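Local coordinates for SusD/RagB family nutrient-binding outer membrane lipoprotein (Bacteroides vulgatus, PDB 4F7A), which probably binds glycans, perhaps mucin O-glycans, at the outer membrane as a SusD-like lipoprotein with a TPR-like helical fold, at residues A342-L346 / R347-P351; E418-E421 / K422-Q426; A289-E293 / E294-V298. All coordinates share one frame; numbering follows the deposited sequence. Where two conformers were deposited one is given.

Interaction 1. Residues A342-L346 / R347-P351; sequences AEASL and RGINP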
loop_
_atom_site.group_PDB
_atom_site.type_symbol
_atom_site.label_atom_id
_atom_site.label_comp_id
_atom_site.label_asym_id
_atom_site.label_seq_id
_atom_site.Cartn_x
_atom_site.Cartn_y
_atom_site.Cartn_z
ATOM N N ALA A 342 2.550 -0.318 17.564
ATOM C CA ALA A 342 3.322 -1.426 18.130
ATOM C C ALA A 342 4.809 -1.289 17.769
ATOM O O ALA A 342 5.704 -1.492 18.601
ATOM C CB ALA A 342 2.771 -2.780 17.644
ATOM N N GLU A 343 5.084 -0.955 16.518
ATOM C CA GLU A 343 6.454 -0.809 16.110
ATOM C C GLU A 343 7.103 0.400 16.783
ATOM O O GLU A 343 8.282 0.352 17.163
ATOM C CB GLU A 343 6.556 -0.668 14.583
ATOM C CG GLU A 343 8.028 -0.457 14.125
ATOM C CD GLU A 343 8.219 -0.467 12.614
ATOM O OE1 GLU A 343 7.221 -0.598 11.871
ATOM O OE2 GLU A 343 9.397 -0.316 12.178
ATOM N N ALA A 344 6.361 1.494 16.880
ATOM C CA ALA A 344 6.888 2.700 17.529
ATOM C C ALA A 344 7.290 2.365 18.963
ATOM O O ALA A 344 8.355 2.779 19.427
ATOM C CB ALA A 344 5.878 3.864 17.480
ATOM N N SER A 345 6.462 1.589 19.654
ATOM C CA SER A 345 6.779 1.165 21.029
ATOM C C SER A 345 7.999 0.268 21.055
ATOM O O SER A 345 8.886 0.443 21.887
ATOM C CB SER A 345 5.579 0.477 21.670
ATOM O OG SER A 345 4.570 1.438 21.926
ATOM N N LEU A 346 8.062 -0.676 20.117
ATOM C CA LEU A 346 9.221 -1.561 20.019
ATOM C C LEU A 346 10.526 -0.792 19.817
ATOM O O LEU A 346 11.589 -1.186 20.340
ATOM C CB LEU A 346 9.021 -2.572 18.886
ATOM C CG LEU A 346 9.923 -3.784 18.890
ATOM C CD1 LEU A 346 9.706 -4.547 20.167
ATOM C CD2 LEU A 346 9.648 -4.655 17.642
ATOM N N ARG A 347 10.455 0.291 19.048
ATOM C CA ARG A 347 11.628 1.150 18.776
ATOM C C ARG A 347 11.884 2.211 19.846
ATOM O O ARG A 347 12.869 2.967 19.757
ATOM C CB ARG A 347 11.441 1.840 17.413
ATOM C CG ARG A 347 11.543 0.900 16.244
ATOM C CD ARG A 347 11.252 1.599 14.934
ATOM N NE ARG A 347 11.343 0.662 13.827
ATOM C CZ ARG A 347 12.468 0.360 13.167
ATOM N NH1 ARG A 347 13.625 0.949 13.453
ATOM N NH2 ARG A 347 12.437 -0.525 12.200
ATOM N N GLY A 348 11.024 2.281 20.862
ATOM C CA GLY A 348 11.163 3.274 21.933
ATOM C C GLY A 348 10.806 4.696 21.523
ATOM O O GLY A 348 11.284 5.666 22.122
ATOM N N ILE A 349 9.983 4.849 20.484
ATOM C CA ILE A 349 9.665 6.164 19.976
ATOM C C ILE A 349 8.161 6.420 19.942
ATOM O O ILE A 349 7.687 7.275 19.194
ATOM C CB ILE A 349 10.357 6.427 18.595
ATOM C CG1 ILE A 349 9.887 5.445 17.517
ATOM C CG2 ILE A 349 11.883 6.353 18.753
ATOM C CD1 ILE A 349 10.636 5.618 16.152
ATOM N N ASN A 350 7.415 5.693 20.777
ATOM C CA ASN A 350 5.998 5.951 20.954
ATOM C C ASN A 350 5.844 6.838 22.184
ATOM O O ASN A 350 6.190 6.415 23.276
ATOM C CB ASN A 350 5.238 4.629 21.144
ATOM C CG ASN A 350 3.752 4.797 21.140
ATOM O OD1 ASN A 350 3.236 5.871 21.436
ATOM N ND2 ASN A 350 3.032 3.711 20.819
ATOM N N PRO A 351 5.301 8.055 22.020
ATOM C CA PRO A 351 5.152 8.923 23.209
ATOM C C PRO A 351 4.044 8.478 24.156
ATOM O O PRO A 351 3.959 8.998 25.265
ATOM C CB PRO A 351 4.809 10.281 22.599
ATOM C CG PRO A 351 4.006 9.917 21.352
ATOM C CD PRO A 351 4.736 8.682 20.816
#

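Interaction 2. Residues E418-E421 / K422-Q426; sequences EQLE and KIITQ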
loop_
_atom_site.group_PDB
_atom_site.type_symbol
_atom_site.label_atom_id
_atom_site.label_comp_id
_atom_site.label_asym_id
_atom_site.label_seq_id
_atom_site.Cartn_x
_atom_site.Cartn_y
_atom_site.Cartn_z
ATOM N N GLU A 418 12.315 -10.624 15.985
ATOM C CA GLU A 418 11.169 -11.531 15.758
ATOM C C GLU A 418 9.874 -10.824 16.160
ATOM O O GLU A 418 8.846 -11.013 15.538
ATOM C CB GLU A 418 11.288 -12.845 16.531
ATOM C CG GLU A 418 10.226 -13.817 16.062
ATOM C CD GLU A 418 10.282 -15.189 16.660
ATOM O OE1 GLU A 418 11.232 -15.539 17.398
ATOM O OE2 GLU A 418 9.340 -15.954 16.352
ATOM N N GLN A 419 9.925 -9.994 17.196
ATOM C CA GLN A 419 8.739 -9.218 17.549
ATOM C C GLN A 419 8.338 -8.283 16.422
ATOM O O GLN A 419 7.150 -8.167 16.095
ATOM C CB GLN A 419 8.951 -8.403 18.822
ATOM C CG GLN A 419 9.142 -9.200 20.083
ATOM C CD GLN A 419 9.508 -8.250 21.221
ATOM O OE1 GLN A 419 10.476 -7.496 21.138
ATOM N NE2 GLN A 419 8.716 -8.230 22.210
ATOM N N LEU A 420 9.310 -7.602 15.833
ATOM C CA LEU A 420 9.031 -6.764 14.689
ATOM C C LEU A 420 8.456 -7.618 13.543
ATOM O O LEU A 420 7.507 -7.226 12.900
ATOM C CB LEU A 420 10.264 -6.018 14.215
ATOM C CG LEU A 420 10.073 -5.095 13.023
ATOM C CD1 LEU A 420 9.012 -4.020 13.293
ATOM C CD2 LEU A 420 11.451 -4.428 12.610
ATOM N N GLU A 421 9.026 -8.790 13.319
ATOM C CA GLU A 421 8.517 -9.681 12.281
ATOM C C GLU A 421 7.046 -10.012 12.484
ATOM O O GLU A 421 6.275 -9.971 11.530
ATOM C CB GLU A 421 9.342 -10.957 12.193
ATOM C CG GLU A 421 8.853 -11.900 11.103
ATOM C CD GLU A 421 9.698 -13.196 10.983
ATOM O OE1 GLU A 421 10.624 -13.420 11.818
ATOM O OE2 GLU A 421 9.395 -13.996 10.064
ATOM N N LYS A 422 6.653 -10.307 13.720
ATOM C CA LYS A 422 5.237 -10.587 14.036
ATOM C C LYS A 422 4.370 -9.373 13.722
ATOM O O LYS A 422 3.332 -9.484 13.078
ATOM C CB LYS A 422 5.072 -11.008 15.502
ATOM C CG LYS A 422 5.738 -12.369 15.846
ATOM C CD LYS A 422 5.610 -12.654 17.329
ATOM C CE LYS A 422 6.288 -13.933 17.738
ATOM N NZ LYS A 422 5.545 -15.178 17.354
ATOM N N ILE A 423 4.821 -8.207 14.158
ATOM C CA ILE A 423 4.083 -6.963 13.936
ATOM C C ILE A 423 3.879 -6.732 12.450
ATOM O O ILE A 423 2.761 -6.511 12.009
ATOM C CB ILE A 423 4.815 -5.754 14.583
ATOM C CG1 ILE A 423 4.730 -5.834 16.103
ATOM C CG2 ILE A 423 4.236 -4.396 14.065
ATOM C CD1 ILE A 423 5.727 -4.881 16.836
ATOM N N ILE A 424 4.956 -6.825 11.673
ATOM C CA ILE A 424 4.850 -6.537 10.237
ATOM C C ILE A 424 4.059 -7.636 9.511
ATOM O O ILE A 424 3.310 -7.348 8.601
ATOM C CB ILE A 424 6.235 -6.355 9.576
ATOM C CG1 ILE A 424 7.024 -5.232 10.271
ATOM C CG2 ILE A 424 6.080 -6.056 8.099
ATOM C CD1 ILE A 424 6.393 -3.876 10.216
ATOM N N THR A 425 4.255 -8.894 9.901
ATOM C CA THR A 425 3.526 -9.996 9.254
ATOM C C THR A 425 2.024 -9.852 9.488
ATOM O O THR A 425 1.218 -9.983 8.554
ATOM C CB THR A 425 4.059 -11.367 9.731
ATOM O OG1 THR A 425 5.436 -11.487 9.348
ATOM C CG2 THR A 425 3.260 -12.544 9.127
ATOM N N GLN A 426 1.642 -9.555 10.733
ATOM C CA GLN A 426 0.229 -9.320 11.038
ATOM C C GLN A 426 -0.305 -8.049 10.384
ATOM O O GLN A 426 -1.447 -8.026 9.911
ATOM C CB GLN A 426 -0.027 -9.319 12.548
ATOM C CG GLN A 426 0.066 -10.703 13.201
ATOM C CD GLN A 426 -1.017 -11.687 12.723
ATOM O OE1 GLN A 426 -2.154 -11.300 12.447
ATOM N NE2 GLN A 426 -0.653 -12.959 12.624
HETATM O O HOH W 1 7.300 -17.635 17.036
HETATM O O HOH W 2 7.588 -13.062 8.192
#

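Interaction 3. Residues A289-E293 / E294-V298; sequences AEHTE and EYLGV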
loop_
_atom_site.group_PDB
_atom_site.type_symbol
_atom_site.label_atom_id
_atom_site.label_comp_id
_atom_site.label_asym_id
_atom_site.label_seq_id
_atom_site.Cartn_x
_atom_site.Cartn_y
_atom_site.Cartn_z
ATOM N N ALA A 289 -9.035 -30.538 -8.698
ATOM C CA ALA A 289 -9.527 -31.841 -8.290
ATOM C C ALA A 289 -8.624 -32.449 -7.221
ATOM O O ALA A 289 -7.408 -32.361 -7.327
ATOM C CB ALA A 289 -9.645 -32.798 -9.512
ATOM N N GLU A 290 -9.273 -33.035 -6.217
ATOM C CA GLU A 290 -8.607 -33.653 -5.060
ATOM C C GLU A 290 -8.096 -32.622 -4.041
ATOM O O GLU A 290 -7.484 -32.989 -3.044
ATOM C CB GLU A 290 -7.454 -34.591 -5.478
ATOM C CG GLU A 290 -7.799 -35.632 -6.559
ATOM C CD GLU A 290 -6.718 -36.703 -6.716
ATOM O OE1 GLU A 290 -6.411 -37.409 -5.731
ATOM O OE2 GLU A 290 -6.173 -36.839 -7.829
ATOM N N HIS A 291 -8.360 -31.337 -4.282
ATOM C CA HIS A 291 -7.874 -30.268 -3.404
ATOM C C HIS A 291 -8.941 -29.203 -3.148
ATOM O O HIS A 291 -8.636 -28.033 -2.852
ATOM C CB HIS A 291 -6.634 -29.636 -4.023
ATOM C CG HIS A 291 -5.485 -30.581 -4.156
ATOM N ND1 HIS A 291 -4.630 -30.864 -3.113
ATOM C CD2 HIS A 291 -5.066 -31.329 -5.202
ATOM C CE1 HIS A 291 -3.736 -31.753 -3.511
ATOM N NE2 HIS A 291 -3.972 -32.043 -4.778
ATOM N N THR A 292 -10.199 -29.600 -3.258
ATOM C CA THR A 292 -11.281 -28.632 -3.362
ATOM C C THR A 292 -11.681 -28.059 -2.016
ATOM O O THR A 292 -12.526 -27.189 -1.953
ATOM C CB THR A 292 -12.543 -29.226 -4.053
ATOM O OG1 THR A 292 -12.992 -30.355 -3.309
ATOM C CG2 THR A 292 -12.250 -29.658 -5.493
ATOM N N GLU A 293 -11.089 -28.547 -0.935
ATOM C CA GLU A 293 -11.276 -27.925 0.364
ATOM C C GLU A 293 -9.999 -27.215 0.855
ATOM O O GLU A 293 -9.947 -26.736 1.982
ATOM C CB GLU A 293 -11.705 -28.979 1.387
ATOM C CG GLU A 293 -12.968 -29.746 1.009
ATOM C CD GLU A 293 -13.331 -30.764 2.073
ATOM O OE1 GLU A 293 -13.569 -30.340 3.224
ATOM O OE2 GLU A 293 -13.362 -31.978 1.766
ATOM N N GLU A 294 -8.974 -27.146 0.024
ATOM C CA GLU A 294 -7.711 -26.520 0.410
ATOM C C GLU A 294 -7.583 -25.124 -0.191
ATOM O O GLU A 294 -8.196 -24.797 -1.232
ATOM C CB GLU A 294 -6.536 -27.396 -0.027
ATOM C CG GLU A 294 -6.484 -28.741 0.692
ATOM C CD GLU A 294 -5.769 -29.805 -0.128
ATOM O OE1 GLU A 294 -4.738 -29.482 -0.740
ATOM O OE2 GLU A 294 -6.268 -30.948 -0.197
ATOM N N TYR A 295 -6.782 -24.308 0.464
ATOM C CA TYR A 295 -6.427 -22.996 -0.072
ATOM C C TYR A 295 -5.048 -23.103 -0.675
ATOM O O TYR A 295 -4.068 -23.358 0.035
ATOM C CB TYR A 295 -6.456 -21.933 1.017
ATOM C CG TYR A 295 -7.873 -21.674 1.489
ATOM C CD1 TYR A 295 -8.474 -22.480 2.443
ATOM C CD2 TYR A 295 -8.622 -20.636 0.938
ATOM C CE1 TYR A 295 -9.807 -22.261 2.847
ATOM C CE2 TYR A 295 -9.937 -20.409 1.326
ATOM C CZ TYR A 295 -10.514 -21.207 2.287
ATOM O OH TYR A 295 -11.811 -20.967 2.657
ATOM N N LEU A 296 -4.965 -22.898 -1.981
ATOM C CA LEU A 296 -3.708 -23.041 -2.714
ATOM C C LEU A 296 -3.345 -21.709 -3.345
ATOM O O LEU A 296 -4.150 -21.133 -4.055
ATOM C CB LEU A 296 -3.836 -24.108 -3.804
ATOM C CG LEU A 296 -4.174 -25.527 -3.383
ATOM C CD1 LEU A 296 -4.233 -26.433 -4.620
ATOM C CD2 LEU A 296 -3.154 -26.082 -2.345
ATOM N N GLY A 297 -2.139 -21.218 -3.047
ATOM C CA GLY A 297 -1.620 -19.986 -3.586
ATOM C C GLY A 297 -0.622 -20.174 -4.721
ATOM O O GLY A 297 0.177 -21.111 -4.723
ATOM N N VAL A 298 -0.655 -19.252 -5.676
ATOM C CA VAL A 298 0.219 -19.299 -6.821
ATOM C C VAL A 298 1.633 -18.855 -6.467
ATOM O O VAL A 298 1.827 -17.760 -5.945
ATOM C CB VAL A 298 -0.363 -18.413 -7.961
ATOM C CG1 VAL A 298 0.520 -18.459 -9.212
ATOM C CG2 VAL A 298 -1.833 -18.872 -8.270
HETATM O O HOH W 3 -9.436 -30.887 -0.368
#

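Interaction 1. Residues A342-L346 / R347-P351
Ile349 N bonds back to Ala344 O (2.8 Å) and Gly348 N to Ser345 O, and with Gly348 at positive phi (73°) these two bonds form a Schellman motif that closes helix 334-346. The last regular turn is tied by Arg347 N to Glu343 O. Where the backbone folds back, Ala344 CB packs against Asn350 CB at 3.8 Å, and Ile349 CG1 lies against the carbonyl oxygen and CB of Ala344. Ser345 and Asn350 meet through a weak bond from ND2 to OG, 3.0 Å long. Both have stronger partners outside: Ser345 OG pairs with Glu354 O, and Asn350 OD1 accepts from Lys352 N. One turn apart on the other flank, Glu343 and Arg347 run side by side in the same direction. The Glu343 side chain leaves with CG anti to the backbone N (chi1 178°) and continues extended, which carries its carboxylate level with the guanidinium. Arg444 on helix 435-445 makes a second salt bridge to Glu343 OE2, and Arg347 NH2 also donates to Asn213 OD1. Within the pair the carboxylate and guanidinium planes are 41° apart. Arg347 NE meets Glu343 OE2 on its anti side at 2.7 Å, and Arg347 NH2 adds a weak bond to that same oxygen at 3.0 Å.

Interaction 2. Residues E418-E421 / K422-Q426
Glu421 O is gripped by two donors of Thr425, the backbone N and the hydroxyl OG1, each at 2.8 Å and on opposite faces of the carbonyl plane. The amide makes the regular i to i+4 bond of helix 416-431. Thr425 OG1, anti to its own carbonyl carbon (chi1 -62°), is turned back along the helix and adds the second bond from above the plane. Water 2 then bridges the two side chains, donating to Thr425 OG1 and to Glu421 OE2 (2.8 Å). A turn earlier, Lys422 N bonds to Glu418 O, and the two side chains cross at an angle. Their charges stay beyond salt-bridge range, with Glu418 OE2 and Lys422 NZ 4.0 Å apart. Water 1 spans them, donating a hydrogen bond to Glu418 OE2 (2.7 Å) and accepting one from Lys422 NZ (3.0 Å). Thr406 OG1 bonds to both Glu418 OE2 and Lys422 NZ, and the ammonium is further held by the carbonyls of Thr407 and Asn409. Another flank is apolar: Leu420 and Ile424 lie alongside each other, CD1 of the leucine 3.8 Å from CG1 of the isoleucine. Leu420 also packs on Glu343 and Leu346 of helix 334-346, Ile423 on Tyr360 of helix 356-371, and Ile424 on Glu441 and Thr445 of helix 435-445, placing helix 416-431 among these three helices.

Interaction 3. Residues A289-E293 / E294-V298
His291 and Glu294 close a type I beta turn at both backbone and side-chain level, and this is the tight part of the contact. Glu294 N donates to His291 O at 3.0 Å. The side chains double the closure: His291 ND1 donates to Glu294 OE1 at 2.7 Å, nearly straight at 170°. The oxygen sits at the ring edge, in the ring plane, and is met on its syn side but well out of the carboxylate plane, while the carboxylate stands almost upright to the imidazole, the planes 84° apart. With CG of Glu294 anti to its carbonyl carbon and beside its N (chi1 -65°), the extended chain runs to the ring. Leu296 CD1 touches His291 CB at 4.0 Å, and the ring of Tyr392 meets the imidazole.

The other carboxylate oxygen belongs to the looser side. Water 3 donates to Glu294 OE2 at 3.2 Å and accepts from Glu293 N at 2.9 Å, so solvent joins the middle of the turn to the end of the side chain. Thr292 and Glu293, the two central residues, are exposed. An alanine in place of Glu294 would probably leave His291 ND1 without its carboxylate partner and the imidazole freer to turn. Beyond the turn, Leu296 N bonds to Ser316 OG. The whole is a type I turn closed by a His-carboxylate hydrogen bond, in the surface loop between helix 279-282 and strand 329-332.

How the interactions relate
Interactions 1 and 2 belong to one helical packing unit: their centres lie 13 Å apart, and helix 334-346 rests directly on helix 416-431, with Ala342 CB 3.7 Å from Ile423 CD1. Interaction 2 is the buried one, inside a continuous helix, whereas interaction 1 is partly buried where a helix ends. Interaction 3 stands apart on the surface, its centre 40 Å from that of interaction 1 and 27 Å from that of interaction 2. The chemistry follows the setting: a direct salt bridge at the helix end, a water-mediated charge pair within the helix, and a histidine-carboxylate bond in the exposed turn.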